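Long-range contact in glycosyl hydrolases family 31 family protein (Aspergillus niger, PDB 6DRU), which catalyses the hydrolytic release of alpha-xylose from the non-reducing terminal glucose of xyloglucan oligosaccharides: residues N364-N369 and V425-G430. Residues are numbered along the deposited sequence; the frame is centred on the assembly and turned at random.
Sequences NYDSTN and VNYAAG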
ATOM      1  N   ASN A 364      -1.228  22.000 -10.917  1.00 50.15           N
ATOM      2  CA  ASN A 364       0.099  22.490 -11.261  1.00 44.54           C
ATOM      3  C   ASN A 364       0.578  21.856 -12.559  1.00 55.69           C
ATOM      4  O   ASN A 364       0.382  20.660 -12.792  1.00 58.70           O
ATOM      5  CB  ASN A 364       1.096  22.188 -10.144  1.00 53.02           C
ATOM      6  CG  ASN A 364       1.172  23.295  -9.113  1.00 57.18           C
ATOM      7  OD1 ASN A 364       0.242  24.087  -8.963  1.00 57.23           O
ATOM      8  ND2 ASN A 364       2.288  23.358  -8.397  1.00 50.16           N
ATOM      9  N   TYR A 365       1.208  22.664 -13.408  1.00 58.29           N
ATOM     10  CA  TYR A 365       1.811  22.119 -14.611  1.00 54.34           C
ATOM     11  C   TYR A 365       2.998  21.233 -14.236  1.00 59.60           C
ATOM     12  O   TYR A 365       3.594  21.368 -13.164  1.00 63.53           O
ATOM     13  CB  TYR A 365       2.242  23.241 -15.561  1.00 45.01           C
ATOM     14  CG  TYR A 365       3.697  23.644 -15.463  1.00 58.72           C
ATOM     15  CD1 TYR A 365       4.556  23.456 -16.539  1.00 53.06           C
ATOM     16  CD2 TYR A 365       4.217  24.203 -14.299  1.00 61.79           C
ATOM     17  CE1 TYR A 365       5.887  23.814 -16.466  1.00 54.92           C
ATOM     18  CE2 TYR A 365       5.553  24.562 -14.214  1.00 60.32           C
ATOM     19  CZ  TYR A 365       6.381  24.366 -15.303  1.00 64.34           C
ATOM     20  OH  TYR A 365       7.709  24.721 -15.235  1.00 63.40           O
ATOM     21  N   ASP A 366       3.340  20.314 -15.132  1.00 64.09           N
ATOM     22  CA  ASP A 366       4.347  19.294 -14.844  1.00 63.90           C
ATOM     23  C   ASP A 366       5.709  19.792 -15.314  1.00 58.82           C
ATOM     24  O   ASP A 366       6.065  19.650 -16.485  1.00 57.77           O
ATOM     25  CB  ASP A 366       3.972  17.976 -15.510  1.00 57.89           C
ATOM     26  CG  ASP A 366       4.849  16.827 -15.060  1.00 58.94           C
ATOM     27  OD1 ASP A 366       5.649  17.020 -14.120  1.00 61.16           O
ATOM     28  OD2 ASP A 366       4.742  15.731 -15.651  1.00 74.26           O
ATOM     29  N   SER A 367       6.483  20.370 -14.392  1.00 53.75           N
ATOM     30  CA  SER A 367       7.814  20.850 -14.746  1.00 57.71           C
ATOM     31  C   SER A 367       8.770  19.712 -15.079  1.00 60.18           C
ATOM     32  O   SER A 367       9.778  19.945 -15.754  1.00 58.55           O
ATOM     33  CB  SER A 367       8.395  21.699 -13.612  1.00 62.55           C
ATOM     34  OG  SER A 367       8.614  20.922 -12.446  1.00 64.67           O
ATOM     35  N   THR A 368       8.483  18.490 -14.621  1.00 55.10           N
ATOM     36  CA  THR A 368       9.308  17.343 -14.979  1.00 58.03           C
ATOM     37  C   THR A 368       9.033  16.846 -16.393  1.00 60.23           C
ATOM     38  O   THR A 368       9.836  16.076 -16.932  1.00 66.31           O
ATOM     39  CB  THR A 368       9.095  16.199 -13.983  1.00 51.30           C
ATOM     40  OG1 THR A 368       7.805  15.616 -14.191  1.00 60.85           O
ATOM     41  CG2 THR A 368       9.182  16.714 -12.557  1.00 51.82           C
ATOM     42  N   ASN A 369       7.924  17.266 -16.995  1.00 61.03           N
ATOM     43  CA  ASN A 369       7.609  16.904 -18.372  1.00 55.74           C
ATOM     44  C   ASN A 369       8.320  17.862 -19.319  1.00 59.22           C
ATOM     45  O   ASN A 369       8.036  19.065 -19.294  1.00 65.94           O
ATOM     46  CB  ASN A 369       6.099  16.953 -18.598  1.00 66.19           C
ATOM     47  CG  ASN A 369       5.676  16.394 -19.951  1.00 59.75           C
ATOM     48  OD1 ASN A 369       6.442  16.395 -20.914  1.00 63.69           O
ATOM     49  ND2 ASN A 369       4.438  15.920 -20.025  1.00 61.52           N
ATOM     50  N   VAL A 425       1.174  13.493  -5.782  1.00 49.97           N
ATOM     51  CA  VAL A 425       0.651  13.687  -7.129  1.00 51.35           C
ATOM     52  C   VAL A 425       1.411  12.831  -8.134  1.00 56.31           C
ATOM     53  O   VAL A 425       2.479  12.287  -7.827  1.00 58.22           O
ATOM     54  CB  VAL A 425       0.704  15.173  -7.530  1.00 57.68           C
ATOM     55  CG1 VAL A 425      -0.017  16.024  -6.501  1.00 51.92           C
ATOM     56  CG2 VAL A 425       2.143  15.627  -7.684  1.00 47.59           C
ATOM     57  N   ASN A 426       0.865  12.716  -9.343  1.00 64.67           N
ATOM     58  CA  ASN A 426       1.523  12.033 -10.448  1.00 52.91           C
ATOM     59  C   ASN A 426       2.305  13.035 -11.288  1.00 55.41           C
ATOM     60  O   ASN A 426       1.753  14.050 -11.724  1.00 51.43           O
ATOM     61  CB  ASN A 426       0.500  11.314 -11.330  1.00 54.81           C
ATOM     62  CG  ASN A 426       0.177   9.918 -10.842  1.00 54.85           C
ATOM     63  OD1 ASN A 426       1.014   9.255 -10.231  1.00 59.74           O
ATOM     64  ND2 ASN A 426      -1.036   9.456 -11.124  1.00 56.34           N
ATOM     65  N   TYR A 427       3.584  12.747 -11.511  1.00 52.69           N
ATOM     66  CA  TYR A 427       4.418  13.492 -12.442  1.00 53.74           C
ATOM     67  C   TYR A 427       4.826  12.582 -13.593  1.00 54.18           C
ATOM     68  O   TYR A 427       4.589  11.371 -13.578  1.00 59.88           O
ATOM     69  CB  TYR A 427       5.674  14.049 -11.761  1.00 54.51           C
ATOM     70  CG  TYR A 427       5.423  15.122 -10.730  1.00 50.82           C
ATOM     71  CD1 TYR A 427       4.783  16.308 -11.069  1.00 54.15           C
ATOM     72  CD2 TYR A 427       5.848  14.960  -9.418  1.00 53.58           C
ATOM     73  CE1 TYR A 427       4.561  17.294 -10.126  1.00 64.67           C
ATOM     74  CE2 TYR A 427       5.633  15.937  -8.469  1.00 60.57           C
ATOM     75  CZ  TYR A 427       4.992  17.104  -8.827  1.00 71.18           C
ATOM     76  OH  TYR A 427       4.775  18.081  -7.881  1.00 61.68           O
ATOM     77  N   ALA A 428       5.456  13.184 -14.603  1.00 56.65           N
ATOM     78  CA  ALA A 428       6.014  12.401 -15.699  1.00 45.50           C
ATOM     79  C   ALA A 428       7.287  11.674 -15.292  1.00 52.65           C
ATOM     80  O   ALA A 428       7.672  10.706 -15.953  1.00 63.28           O
ATOM     81  CB  ALA A 428       6.289  13.301 -16.903  1.00 44.39           C
ATOM     82  N   ALA A 429       7.944  12.117 -14.223  1.00 57.14           N
ATOM     83  CA  ALA A 429       9.191  11.525 -13.764  1.00 57.77           C
ATOM     84  C   ALA A 429       9.009  10.642 -12.538  1.00 54.02           C
ATOM     85  O   ALA A 429       9.989  10.077 -12.046  1.00 64.51           O
ATOM     86  CB  ALA A 429      10.216  12.624 -13.463  1.00 57.48           C
ATOM     87  N   GLY A 430       7.793  10.514 -12.037  1.00 53.56           N
ATOM     88  CA  GLY A 430       7.525   9.735 -10.848  1.00 45.42           C
ATOM     89  C   GLY A 430       6.358  10.335 -10.095  1.00 52.60           C
ATOM     90  O   GLY A 430       5.548  11.061 -10.662  1.00 60.34           O
TER
HETATM   91  O   HOH W   1       3.508  20.643  -8.087  1.00 60.32           O
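Asp366 reaches across to Tyr427 and Ala428 with its whole carboxylate. CB leaves the main chain toward 425-430, and CG lies anti to the backbone N (chi1 -170°), which brings the carboxylate up to that loop. There CG comes within 3.7 Å of Ala428 N. OD2 accepts a hydrogen bond across the contact, from Ala428 N at 2.8 Å; the donor sits on the syn side, 19° out of the carboxylate plane, and the N-H...O angle of 136° makes the bond clearly bent. OD1 bonds within its own segment, taking the hydroxyl of Thr368 (OG1 to OD1 2.6 Å) and, weakly, Thr368 N, while it also rests obliquely by Tyr427 CD1. With partners on both oxygens, the rotation of the carboxylate is probably restrained.

The acceptor sits at the start of a type I beta turn, Asp366 to Asn369, closed by Asn369 N to Asp366 O at 3.1 Å. In the GH31 TIM-barrel domain the turn lies in the loop that leads from strand 360-364 into helix 370-385, whose N-cap is Asn369, with OD1 bonded to Ser371 N. Beyond the carboxylate, Thr368 CB packs on Ala429 CB at 3.8 Å, and Asn369 CB meets Ala428 CB. At the far end of the Tyr427 ring, water 1 lies in plane at the edge and bridges OH to Asn364 ND2; OH also bonds Gln432 and Gly400 N.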